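Local coordinates for protein Rho guanyl nucleotide exchange factor (Rom2), putative (Aspergillus fumigatus Af293, PDB 5O51) that probably acts as a guanyl-nucleotide exchange factor of the Rho pathway, represented here by its CNH domain, a seven-bladed beta-propeller, at residues N14-T17 against R21-C24; L34-D39 against F43-W48; L241-D246 against N271-S276; N306-H311 against G326-A331. One frame throughout, in Å; residues are numbered along the deposited sequence.

Seven four-stranded antiparallel sheets form the propeller, and the four contacts sample the packing within and between its blades. Contact 2 is buried and lies within one blade, where backbone hydrogen bonds pair two adjacent strands. Contact 3, also buried, joins two successive blades by packing on an aromatic ring, without a hydrogen bond between its segments, on the far side of the chain's centre from contact 2. Contacts 1 and 4 are partly buried and meet where the closing blade adjoins the first: Arg21 and Val22 of contact 1 both bond Asp328 of contact 4. Contact 1 rests on ring packing, contact 4 on a salt bridge. Met309 of contact 4 touches Ala272 and Ala274 of contact 3.

Contact 1. Residues N14-T17 against R21-C24; sequences NFFT and RVNC
Phe16 and Val22 pack through a methyl-on-ring contact, while Thr17 and Arg21 meet beside them as the chain turns back. The CG2 methyl of Val22 lies 3.6 Å from the centroid of the Phe16 ring and 17° off the ring normal, which meets the geometry of a CH-pi contact over the face. Phe16 CG and CD2 are both 3.5 Å from Val22 CG2, so the methyl sits toward that side of the ring. Phe15 CD2 covers the opposite face over its centre, so the ring is held between two hydrocarbon groups. Thr17 directs its CB away from 21-24 and contributes mainly backbone: its carbonyl oxygen Thr17 O is 3.6 Å from Arg21 CG, and its carbonyl carbon lies over one face of the Arg21 guanidinium. The Arg21 chain, extended from CG to NE, runs past this carbonyl to reach Asp328, with which NH1 makes a salt bridge. Thr17 OG1 turns to the backbone N of Ala19 instead. Residues 14-17 lie in the loop from strand 8-12, an outermost strand of the closing blade, to strand 22-28 of the next, with Phe16 meeting the Tyr36 ring and Val22 packing on Val330 of strand 327-333 and Leu310 of strand 307-312.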
loop_
_atom_site.group_PDB
_atom_site.type_symbol
_atom_site.label_atom_id
_atom_site.label_comp_id
_atom_site.label_asym_id
_atom_site.label_seq_id
_atom_site.Cartn_x
_atom_site.Cartn_y
_atom_site.Cartn_z
ATOM N N ASN A 14 22.878 5.410 3.849
ATOM C CA ASN A 14 23.846 5.520 4.982
ATOM C C ASN A 14 23.304 5.264 6.365
ATOM O O ASN A 14 24.047 4.800 7.209
ATOM C CB ASN A 14 24.509 6.890 4.988
ATOM C CG ASN A 14 25.494 7.055 3.852
ATOM O OD1 ASN A 14 25.358 7.973 3.043
ATOM N ND2 ASN A 14 26.497 6.175 3.785
ATOM N N PHE A 15 22.007 5.539 6.583
ATOM C CA PHE A 15 21.478 5.705 7.907
ATOM C C PHE A 15 20.801 4.436 8.442
ATOM O O PHE A 15 20.952 4.129 9.615
ATOM C CB PHE A 15 20.530 6.895 7.905
ATOM C CG PHE A 15 19.956 7.257 9.286
ATOM C CD1 PHE A 15 20.689 7.998 10.196
ATOM C CD2 PHE A 15 18.663 6.887 9.634
ATOM C CE1 PHE A 15 20.143 8.347 11.441
ATOM C CE2 PHE A 15 18.141 7.229 10.882
ATOM C CZ PHE A 15 18.878 7.972 11.766
ATOM N N PHE A 16 20.034 3.721 7.609
ATOM C CA PHE A 16 19.250 2.542 8.060
ATOM C C PHE A 16 20.122 1.326 7.735
ATOM O O PHE A 16 20.857 1.322 6.707
ATOM C CB PHE A 16 17.882 2.478 7.350
ATOM C CG PHE A 16 16.968 3.603 7.705
ATOM C CD1 PHE A 16 16.304 3.629 8.933
ATOM C CD2 PHE A 16 16.759 4.680 6.801
ATOM C CE1 PHE A 16 15.483 4.730 9.278
ATOM C CE2 PHE A 16 15.954 5.736 7.130
ATOM C CZ PHE A 16 15.290 5.771 8.351
ATOM N N THR A 17 20.076 0.324 8.601
ATOM C CA THR A 17 21.021 -0.805 8.573
ATOM C C THR A 17 20.284 -2.041 8.927
ATOM O O THR A 17 19.076 -2.014 9.293
ATOM C CB THR A 17 22.301 -0.652 9.495
ATOM O OG1 THR A 17 22.006 -0.854 10.876
ATOM C CG2 THR A 17 23.005 0.697 9.347
ATOM N N ARG A 21 15.738 -1.919 9.946
ATOM C CA ARG A 21 15.416 -1.653 8.535
ATOM C C ARG A 21 14.179 -0.747 8.397
ATOM O O ARG A 21 13.300 -0.668 9.328
ATOM C CB ARG A 21 15.171 -3.027 7.812
ATOM C CG ARG A 21 16.454 -3.895 7.735
ATOM C CD ARG A 21 16.414 -5.046 6.683
ATOM N NE ARG A 21 17.688 -5.809 6.724
ATOM C CZ ARG A 21 18.870 -5.438 6.172
ATOM N NH1 ARG A 21 19.030 -4.329 5.416
ATOM N NH2 ARG A 21 19.925 -6.207 6.343
ATOM N N VAL A 22 14.018 -0.175 7.220
ATOM C CA VAL A 22 12.782 0.551 6.879
ATOM C C VAL A 22 11.609 -0.407 6.617
ATOM O O VAL A 22 11.617 -1.163 5.644
ATOM C CB VAL A 22 13.025 1.471 5.651
ATOM C CG1 VAL A 22 11.766 2.202 5.243
ATOM C CG2 VAL A 22 14.090 2.507 5.985
ATOM N N ASN A 23 10.563 -0.366 7.441
ATOM C CA ASN A 23 9.422 -1.202 7.190
ATOM C C ASN A 23 8.392 -0.519 6.234
ATOM O O ASN A 23 7.664 -1.209 5.493
ATOM C CB ASN A 23 8.656 -1.529 8.480
ATOM C CG ASN A 23 9.453 -2.379 9.513
ATOM O OD1 ASN A 23 10.313 -3.118 9.181
ATOM N ND2 ASN A 23 9.120 -2.223 10.790
ATOM N N CYS A 24 8.231 0.806 6.379
ATOM C CA CYS A 24 7.199 1.599 5.666
ATOM C C CYS A 24 7.588 3.049 5.576
ATOM O O CYS A 24 8.563 3.481 6.215
ATOM C CB CYS A 24 5.842 1.463 6.354
ATOM S SG CYS A 24 5.824 1.865 8.112
#

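Contact 2. Residues L34-D39 against F43-W48; sequences LVYGTD and FISERW
Tyr36 pairs with Phe43 and reaches diagonally across to Ser45 of the partner strand, its ring lying on the face of the sheet that also carries Leu34. Its CB is 4.0 Å from Phe43 O, and CD2 passes the same oxygen, which sits at the ring edge near the ring plane. Further out, CE2 of Tyr36 comes within 3.5 Å of Ser45 OG, and the phenol oxygen, Tyr36 OH, ends 3.2 Å from Ser45 OG in a hydrogen bond between the hydroxyls. Ser45 OG stands between its own backbone N and carbonyl carbon (chi1 66°), a setting that presents the hydroxyl to the ring edge. The backbone supplies the register: Tyr36 N donates to Phe43 O at 2.9 Å, with an N-H...O angle of 171°, and Phe43 N returns a bond to Tyr36 O. Leu34 and Ser45 form a second such hydrogen-bonded pair. Between these two pairs lies the non-hydrogen-bonded pair Val35 and Ile44, whose side chains occupy the other face and touch at Val35 CG2 and Ile44 CD1, 3.9 Å apart. With strand directions 151° apart and a short connection, this is an antiparallel beta-hairpin, formed by the two middle strands of a four-stranded propeller blade.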
loop_
_atom_site.group_PDB
_atom_site.type_symbol
_atom_site.label_atom_id
_atom_site.label_comp_id
_atom_site.label_asym_id
_atom_site.label_seq_id
_atom_site.Cartn_x
_atom_site.Cartn_y
_atom_site.Cartn_z
ATOM N N LEU A 34 9.993 13.043 3.947
ATOM C CA LEU A 34 9.702 11.605 4.040
ATOM C C LEU A 34 9.616 11.168 5.480
ATOM O O LEU A 34 10.541 11.427 6.268
ATOM C CB LEU A 34 10.847 10.826 3.404
ATOM C CG LEU A 34 11.094 11.130 1.941
ATOM C CD1 LEU A 34 12.331 10.367 1.461
ATOM C CD2 LEU A 34 9.875 10.839 1.091
ATOM N N VAL A 35 8.552 10.455 5.832
ATOM C CA VAL A 35 8.400 9.909 7.156
ATOM C C VAL A 35 8.543 8.353 7.111
ATOM O O VAL A 35 7.773 7.647 6.406
ATOM C CB VAL A 35 7.028 10.323 7.723
ATOM C CG1 VAL A 35 6.772 9.721 9.101
ATOM C CG2 VAL A 35 6.896 11.867 7.754
ATOM N N TYR A 36 9.485 7.828 7.895
ATOM C CA TYR A 36 9.906 6.397 7.919
ATOM C C TYR A 36 9.433 5.703 9.173
ATOM O O TYR A 36 9.625 6.230 10.295
ATOM C CB TYR A 36 11.450 6.243 7.950
ATOM C CG TYR A 36 12.236 6.948 6.840
ATOM C CD1 TYR A 36 12.463 6.355 5.615
ATOM C CD2 TYR A 36 12.671 8.233 7.000
ATOM C CE1 TYR A 36 13.238 6.998 4.636
ATOM C CE2 TYR A 36 13.389 8.917 6.018
ATOM C CZ TYR A 36 13.676 8.311 4.838
ATOM O OH TYR A 36 14.378 9.048 3.890
ATOM N N GLY A 37 8.878 4.494 9.017
ATOM C CA GLY A 37 8.514 3.619 10.180
ATOM C C GLY A 37 9.456 2.400 10.228
ATOM O O GLY A 37 9.742 1.745 9.207
ATOM N N THR A 38 10.021 2.166 11.402
ATOM C CA THR A 38 10.882 0.983 11.670
ATOM C C THR A 38 10.439 0.210 12.923
ATOM O O THR A 38 9.462 0.581 13.623
ATOM C CB THR A 38 12.274 1.473 11.929
ATOM O OG1 THR A 38 12.299 2.046 13.274
ATOM C CG2 THR A 38 12.696 2.555 10.886
ATOM N N ASP A 39 11.169 -0.850 13.219
ATOM C CA ASP A 39 10.968 -1.652 14.461
ATOM C C ASP A 39 11.185 -0.873 15.781
ATOM O O ASP A 39 10.524 -1.152 16.723
ATOM C CB ASP A 39 11.784 -2.966 14.388
ATOM C CG ASP A 39 11.099 -4.000 13.573
ATOM O OD1 ASP A 39 9.900 -3.801 13.232
ATOM O OD2 ASP A 39 11.730 -5.021 13.247
ATOM N N PHE A 43 10.970 8.312 12.000
ATOM C CA PHE A 43 11.973 9.347 11.650
ATOM C C PHE A 43 11.434 10.225 10.518
ATOM O O PHE A 43 10.571 9.769 9.703
ATOM C CB PHE A 43 13.279 8.698 11.230
ATOM C CG PHE A 43 13.956 7.798 12.295
ATOM C CD1 PHE A 43 13.585 6.459 12.458
ATOM C CD2 PHE A 43 14.995 8.302 13.099
ATOM C CE1 PHE A 43 14.192 5.663 13.444
ATOM C CE2 PHE A 43 15.628 7.515 14.063
ATOM C CZ PHE A 43 15.242 6.170 14.216
ATOM N N ILE A 44 11.947 11.458 10.427
ATOM C CA ILE A 44 11.637 12.387 9.300
ATOM C C ILE A 44 12.904 12.949 8.727
ATOM O O ILE A 44 13.857 13.236 9.475
ATOM C CB ILE A 44 10.657 13.493 9.715
ATOM C CG1 ILE A 44 10.272 14.400 8.555
ATOM C CG2 ILE A 44 11.161 14.401 10.842
ATOM C CD1 ILE A 44 8.930 15.066 8.782
ATOM N N SER A 45 12.974 13.044 7.386
ATOM C CA SER A 45 14.053 13.758 6.680
ATOM C C SER A 45 13.407 14.631 5.582
ATOM O O SER A 45 12.224 14.506 5.295
ATOM C CB SER A 45 15.062 12.808 5.976
ATOM O OG SER A 45 14.409 12.116 4.915
ATOM N N GLU A 46 14.242 15.442 4.961
ATOM C CA GLU A 46 13.899 16.284 3.806
ATOM C C GLU A 46 14.157 15.451 2.585
ATOM O O GLU A 46 15.218 14.812 2.471
ATOM C CB GLU A 46 14.811 17.525 3.686
ATOM C CG GLU A 46 14.830 18.440 4.899
ATOM C CD GLU A 46 13.701 19.448 4.926
ATOM O OE1 GLU A 46 13.374 20.030 3.859
ATOM O OE2 GLU A 46 13.156 19.681 6.029
ATOM N N ARG A 47 13.206 15.495 1.668
ATOM C CA ARG A 47 13.363 14.861 0.366
ATOM C C ARG A 47 14.479 15.467 -0.443
ATOM O O ARG A 47 15.069 14.753 -1.224
ATOM C CB ARG A 47 12.060 14.957 -0.435
ATOM C CG ARG A 47 12.104 14.385 -1.867
ATOM C CD ARG A 47 12.474 12.878 -1.924
ATOM N NE ARG A 47 12.570 12.355 -3.305
ATOM C CZ ARG A 47 13.635 12.482 -4.098
ATOM N NH1 ARG A 47 14.744 13.106 -3.686
ATOM N NH2 ARG A 47 13.625 11.950 -5.321
ATOM N N TRP A 48 14.708 16.783 -0.320
ATOM C CA TRP A 48 15.800 17.494 -0.996
ATOM C C TRP A 48 16.585 18.355 0.006
ATOM O O TRP A 48 16.407 19.562 0.062
ATOM C CB TRP A 48 15.239 18.372 -2.132
ATOM C CG TRP A 48 14.798 17.522 -3.310
ATOM C CD1 TRP A 48 15.599 16.798 -4.175
ATOM C CD2 TRP A 48 13.453 17.250 -3.684
ATOM N NE1 TRP A 48 14.812 16.114 -5.077
ATOM C CE2 TRP A 48 13.493 16.380 -4.798
ATOM C CE3 TRP A 48 12.221 17.655 -3.184
ATOM C CZ2 TRP A 48 12.338 15.920 -5.421
ATOM C CZ3 TRP A 48 11.067 17.210 -3.813
ATOM C CH2 TRP A 48 11.134 16.334 -4.908
#

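Contact 3. Residues L241-D246 against N271-S276; sequences LLNYSD and NAFALS
An interface between successive propeller blades is built from Asn243 and Phe273, the side chain of the first lying on the ring of the second. Asn243 CB stands 3.5 Å from the centroid of the Phe273 ring and just 4° off the ring normal, so the methylene sits over the ring centre in a CH-pi contact. Distances from Asn243 CB to the six ring carbons are even, 3.7 Å to Phe273 CD1 and 3.8 Å to Phe273 CZ. With CG beside the backbone N (chi1 -58°), the amide is carried across the same face, its plane 22° from that of the ring, and Asn243 OD1 reaches 3.8 Å from Phe273 CD2. The far end of the ring meets backbone: Phe273 CZ lies 3.5 Å from Tyr244 O, which approaches obliquely. The polar end of Asn243 is engaged within its own blade, where OD1 hydrogen-bonds Ser248 OG and ND2 makes a weak bond to His232 O. Phe273 belongs to strand 272-276, at one margin of its sheet, and points into the preceding blade, where it touches Ile231 of strand 230-236 and Ser248 of strand 247-251; its ring also meets that of Trp266, just after strand 264-265.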
loop_
_atom_site.group_PDB
_atom_site.type_symbol
_atom_site.label_atom_id
_atom_site.label_comp_id
_atom_site.label_asym_id
_atom_site.label_seq_id
_atom_site.Cartn_x
_atom_site.Cartn_y
_atom_site.Cartn_z
ATOM N N LEU A 241 -7.520 -2.669 -14.454
ATOM C CA LEU A 241 -6.400 -3.595 -14.435
ATOM C C LEU A 241 -6.356 -4.258 -13.098
ATOM O O LEU A 241 -6.198 -3.556 -12.083
ATOM C CB LEU A 241 -5.080 -2.904 -14.692
ATOM C CG LEU A 241 -3.796 -3.799 -14.588
ATOM C CD1 LEU A 241 -3.826 -4.881 -15.651
ATOM C CD2 LEU A 241 -2.556 -2.967 -14.775
ATOM N N LEU A 242 -6.519 -5.585 -13.096
ATOM C CA LEU A 242 -6.529 -6.414 -11.896
ATOM C C LEU A 242 -5.195 -7.136 -11.751
ATOM O O LEU A 242 -4.720 -7.767 -12.712
ATOM C CB LEU A 242 -7.658 -7.413 -12.010
ATOM C CG LEU A 242 -9.100 -6.819 -12.045
ATOM C CD1 LEU A 242 -10.080 -7.998 -12.107
ATOM C CD2 LEU A 242 -9.494 -6.038 -10.805
ATOM N N ASN A 243 -4.592 -7.031 -10.576
ATOM C CA ASN A 243 -3.237 -7.539 -10.308
ATOM C C ASN A 243 -3.268 -8.490 -9.098
ATOM O O ASN A 243 -3.635 -8.112 -7.964
ATOM C CB ASN A 243 -2.207 -6.426 -10.061
ATOM C CG ASN A 243 -2.097 -5.439 -11.215
ATOM O OD1 ASN A 243 -1.504 -5.699 -12.266
ATOM N ND2 ASN A 243 -2.646 -4.257 -11.004
ATOM N N TYR A 244 -2.958 -9.741 -9.376
ATOM C CA TYR A 244 -2.838 -10.782 -8.355
ATOM C C TYR A 244 -1.385 -11.332 -8.351
ATOM O O TYR A 244 -0.595 -11.083 -9.297
ATOM C CB TYR A 244 -3.777 -11.929 -8.651
ATOM C CG TYR A 244 -5.275 -11.689 -8.981
ATOM C CD1 TYR A 244 -5.650 -11.029 -10.104
ATOM C CD2 TYR A 244 -6.275 -12.277 -8.209
ATOM C CE1 TYR A 244 -6.976 -10.858 -10.432
ATOM C CE2 TYR A 244 -7.618 -12.117 -8.518
ATOM C CZ TYR A 244 -7.964 -11.430 -9.664
ATOM O OH TYR A 244 -9.291 -11.241 -10.084
ATOM N N SER A 245 -1.009 -12.079 -7.301
ATOM C CA SER A 245 0.349 -12.583 -7.213
ATOM C C SER A 245 0.684 -13.453 -8.423
ATOM O O SER A 245 1.830 -13.526 -8.803
ATOM C CB SER A 245 0.627 -13.348 -5.915
ATOM O OG SER A 245 -0.202 -14.524 -5.856
ATOM N N ASP A 246 -0.294 -14.088 -9.068
ATOM C CA ASP A 246 0.018 -14.998 -10.165
ATOM C C ASP A 246 -0.115 -14.413 -11.562
ATOM O O ASP A 246 0.548 -14.876 -12.499
ATOM C CB ASP A 246 -0.820 -16.287 -10.045
ATOM C CG ASP A 246 -0.349 -17.196 -8.882
ATOM O OD1 ASP A 246 0.873 -17.331 -8.620
ATOM O OD2 ASP A 246 -1.218 -17.726 -8.188
ATOM N N ASN A 271 4.151 -9.097 -4.213
ATOM C CA ASN A 271 3.297 -8.681 -3.087
ATOM C C ASN A 271 2.894 -7.189 -3.261
ATOM O O ASN A 271 2.219 -6.647 -2.407
ATOM C CB ASN A 271 4.002 -8.939 -1.714
ATOM C CG ASN A 271 5.381 -8.287 -1.618
ATOM O OD1 ASN A 271 5.572 -7.165 -2.082
ATOM N ND2 ASN A 271 6.335 -8.963 -1.007
ATOM N N ALA A 272 3.351 -6.510 -4.319
ATOM C CA ALA A 272 2.947 -5.094 -4.546
ATOM C C ALA A 272 3.108 -4.716 -5.999
ATOM O O ALA A 272 3.910 -5.368 -6.726
ATOM C CB ALA A 272 3.745 -4.156 -3.615
ATOM N N PHE A 273 2.370 -3.679 -6.424
ATOM C CA PHE A 273 2.346 -3.259 -7.804
ATOM C C PHE A 273 2.339 -1.730 -7.900
ATOM O O PHE A 273 1.813 -1.074 -7.043
ATOM C CB PHE A 273 1.044 -3.786 -8.499
ATOM C CG PHE A 273 1.023 -5.280 -8.716
ATOM C CD1 PHE A 273 0.608 -6.132 -7.717
ATOM C CD2 PHE A 273 1.500 -5.818 -9.876
ATOM C CE1 PHE A 273 0.621 -7.508 -7.904
ATOM C CE2 PHE A 273 1.538 -7.186 -10.083
ATOM C CZ PHE A 273 1.100 -8.026 -9.093
ATOM N N ALA A 274 2.896 -1.196 -8.972
ATOM C CA ALA A 274 2.720 0.181 -9.355
ATOM C C ALA A 274 2.632 0.378 -10.855
ATOM O O ALA A 274 3.320 -0.325 -11.643
ATOM C CB ALA A 274 3.872 0.978 -8.830
ATOM N N LEU A 275 1.816 1.352 -11.249
ATOM C CA LEU A 275 1.664 1.737 -12.660
ATOM C C LEU A 275 2.325 3.093 -12.962
ATOM O O LEU A 275 2.027 4.104 -12.333
ATOM C CB LEU A 275 0.186 1.697 -13.018
ATOM C CG LEU A 275 -0.231 2.095 -14.444
ATOM C CD1 LEU A 275 0.522 1.347 -15.551
ATOM C CD2 LEU A 275 -1.729 1.904 -14.584
ATOM N N SER A 276 3.275 3.107 -13.888
ATOM C CA SER A 276 3.862 4.352 -14.421
ATOM C C SER A 276 3.914 4.281 -15.956
ATOM O O SER A 276 4.945 3.916 -16.556
ATOM C CB SER A 276 5.230 4.592 -13.819
ATOM O OG SER A 276 5.673 5.854 -14.184
#

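Contact 4. Residues N306-H311 against G326-A331; sequences NIRMLH and GEDVVA
In the blade that closes the propeller, where N-terminal strand 8-12 completes a sheet of three C-terminal strands (a velcro closure), Arg308 and Asp328 bridge two strands that are not neighbours, for strand 317-323 runs between 307-312 and 327-333. The nearest CA atoms across the contact, those of Leu310 and Val330, are 9.0 Å apart, so side chains must do the spanning. Arg308 meets the carboxylate end-on, one nitrogen to each oxygen: NH1 of Arg308 is 3.0 Å from Asp328 OD2, with an N-H...O angle of 166°, and NH2 of Arg308 is 2.9 Å from Asp328 OD1. OD2 uses its syn lone pair; OD1 is also met on its syn side, but 24° out of the carboxylate plane. The two flat groups are nearly coplanar, 23° apart. Bends at chi2 and chi3 turn the arginine so that its other edge closes on the chain just before it, at the corner at Asn306: NE and NH2 of Arg308 both donate to Asn306 O, each at 2.9 Å and in the guanidinium plane. Beyond the ion pair, Leu310 CD1 and Val330 CG1 make a looser apolar contact at 4.3 Å. Bonds at both edges fix the rotation of the guanidinium, and NH1 additionally reaches Val22 O. Asp328 in turn has second partners, Arg21 at OD1 and Val22 N at OD2. A buried carboxylate facing two arginines and a peptide N-H would be expected to remain ionised, and this shared network ties the closing blade to the first strand of the adjoining one.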
loop_
_atom_site.group_PDB
_atom_site.type_symbol
_atom_site.label_atom_id
_atom_site.label_comp_id
_atom_site.label_asym_id
_atom_site.label_seq_id
_atom_site.Cartn_x
_atom_site.Cartn_y
_atom_site.Cartn_z
ATOM N N ASN A 306 15.325 -8.759 -0.343
ATOM C CA ASN A 306 14.365 -8.135 0.554
ATOM C C ASN A 306 13.895 -6.765 -0.018
ATOM O O ASN A 306 13.971 -5.736 0.625
ATOM C CB ASN A 306 14.957 -8.008 1.990
ATOM C CG ASN A 306 13.913 -7.614 3.055
ATOM O OD1 ASN A 306 12.699 -7.717 2.866
ATOM N ND2 ASN A 306 14.408 -7.163 4.205
ATOM N N ILE A 307 13.418 -6.792 -1.250
ATOM C CA ILE A 307 12.848 -5.603 -1.913
ATOM C C ILE A 307 11.463 -5.379 -1.391
ATOM O O ILE A 307 10.715 -6.321 -1.339
ATOM C CB ILE A 307 12.760 -5.781 -3.445
ATOM C CG1 ILE A 307 14.175 -5.873 -4.019
ATOM C CG2 ILE A 307 11.874 -4.610 -4.026
ATOM C CD1 ILE A 307 14.287 -6.447 -5.444
ATOM N N ARG A 308 11.151 -4.167 -0.946
ATOM C CA ARG A 308 9.818 -3.777 -0.391
ATOM C C ARG A 308 9.372 -2.508 -1.164
ATOM O O ARG A 308 10.077 -1.478 -1.101
ATOM C CB ARG A 308 9.982 -3.340 1.083
ATOM C CG ARG A 308 10.276 -4.461 2.052
ATOM C CD ARG A 308 11.278 -4.037 3.143
ATOM N NE ARG A 308 12.649 -4.158 2.683
ATOM C CZ ARG A 308 13.718 -3.534 3.141
ATOM N NH1 ARG A 308 13.671 -2.633 4.123
ATOM N NH2 ARG A 308 14.870 -3.797 2.586
ATOM N N MET A 309 8.230 -2.544 -1.838
ATOM C CA MET A 309 7.692 -1.305 -2.385
ATOM C C MET A 309 7.181 -0.402 -1.258
ATOM O O MET A 309 6.348 -0.814 -0.468
ATOM C CB MET A 309 6.579 -1.587 -3.399
ATOM C CG MET A 309 6.205 -0.337 -4.210
ATOM S SD MET A 309 4.748 -0.531 -5.245
ATOM C CE MET A 309 3.556 0.199 -4.072
ATOM N N LEU A 310 7.656 0.840 -1.171
ATOM C CA LEU A 310 7.225 1.724 -0.054
ATOM C C LEU A 310 6.039 2.639 -0.343
ATOM O O LEU A 310 5.172 2.763 0.482
ATOM C CB LEU A 310 8.390 2.552 0.491
ATOM C CG LEU A 310 9.574 1.718 1.009
ATOM C CD1 LEU A 310 10.760 2.628 1.217
ATOM C CD2 LEU A 310 9.182 0.929 2.267
ATOM N N HIS A 311 6.010 3.280 -1.505
ATOM C CA HIS A 311 4.992 4.269 -1.832
ATOM C C HIS A 311 5.074 4.574 -3.344
ATOM O O HIS A 311 6.155 4.759 -3.922
ATOM C CB HIS A 311 5.234 5.595 -1.040
ATOM C CG HIS A 311 4.074 6.544 -1.085
ATOM N ND1 HIS A 311 3.986 7.584 -1.983
ATOM C CD2 HIS A 311 2.929 6.570 -0.364
ATOM C CE1 HIS A 311 2.833 8.204 -1.808
ATOM N NE2 HIS A 311 2.172 7.580 -0.846
ATOM N N GLY A 326 25.612 -4.553 6.519
ATOM C CA GLY A 326 24.278 -4.784 6.164
ATOM C C GLY A 326 23.708 -3.372 6.061
ATOM O O GLY A 326 23.330 -2.795 7.073
ATOM N N GLU A 327 23.722 -2.826 4.839
ATOM C CA GLU A 327 23.061 -1.580 4.521
ATOM C C GLU A 327 21.598 -1.858 4.145
ATOM O O GLU A 327 21.308 -2.911 3.577
ATOM C CB GLU A 327 23.833 -0.885 3.401
ATOM C CG GLU A 327 25.311 -0.619 3.738
ATOM C CD GLU A 327 25.863 0.604 2.987
ATOM O OE1 GLU A 327 25.810 0.665 1.728
ATOM O OE2 GLU A 327 26.358 1.530 3.658
ATOM N N ASP A 328 20.678 -0.949 4.509
ATOM C CA ASP A 328 19.323 -0.972 4.010
ATOM C C ASP A 328 19.294 0.280 3.129
ATOM O O ASP A 328 19.744 1.325 3.555
ATOM C CB ASP A 328 18.275 -0.807 5.091
ATOM C CG ASP A 328 16.954 -1.499 4.777
ATOM O OD1 ASP A 328 16.956 -2.642 4.266
ATOM O OD2 ASP A 328 15.879 -0.929 5.116
ATOM N N VAL A 329 18.725 0.203 1.933
ATOM C CA VAL A 329 18.818 1.342 1.020
ATOM C C VAL A 329 17.397 1.785 0.604
ATOM O O VAL A 329 16.537 0.952 0.241
ATOM C CB VAL A 329 19.668 0.978 -0.210
ATOM C CG1 VAL A 329 19.768 2.155 -1.195
ATOM C CG2 VAL A 329 21.065 0.482 0.188
ATOM N N VAL A 330 17.156 3.072 0.642
ATOM C CA VAL A 330 15.959 3.689 0.078
ATOM C C VAL A 330 16.255 4.344 -1.286
ATOM O O VAL A 330 17.287 5.029 -1.464
ATOM C CB VAL A 330 15.321 4.703 1.003
ATOM C CG1 VAL A 330 14.040 5.225 0.386
ATOM C CG2 VAL A 330 14.962 4.013 2.332
ATOM N N ALA A 331 15.389 4.045 -2.264
ATOM C CA ALA A 331 15.606 4.523 -3.666
ATOM C C ALA A 331 14.329 4.950 -4.313
ATOM O O ALA A 331 13.231 4.688 -3.826
ATOM C CB ALA A 331 16.283 3.437 -4.471
#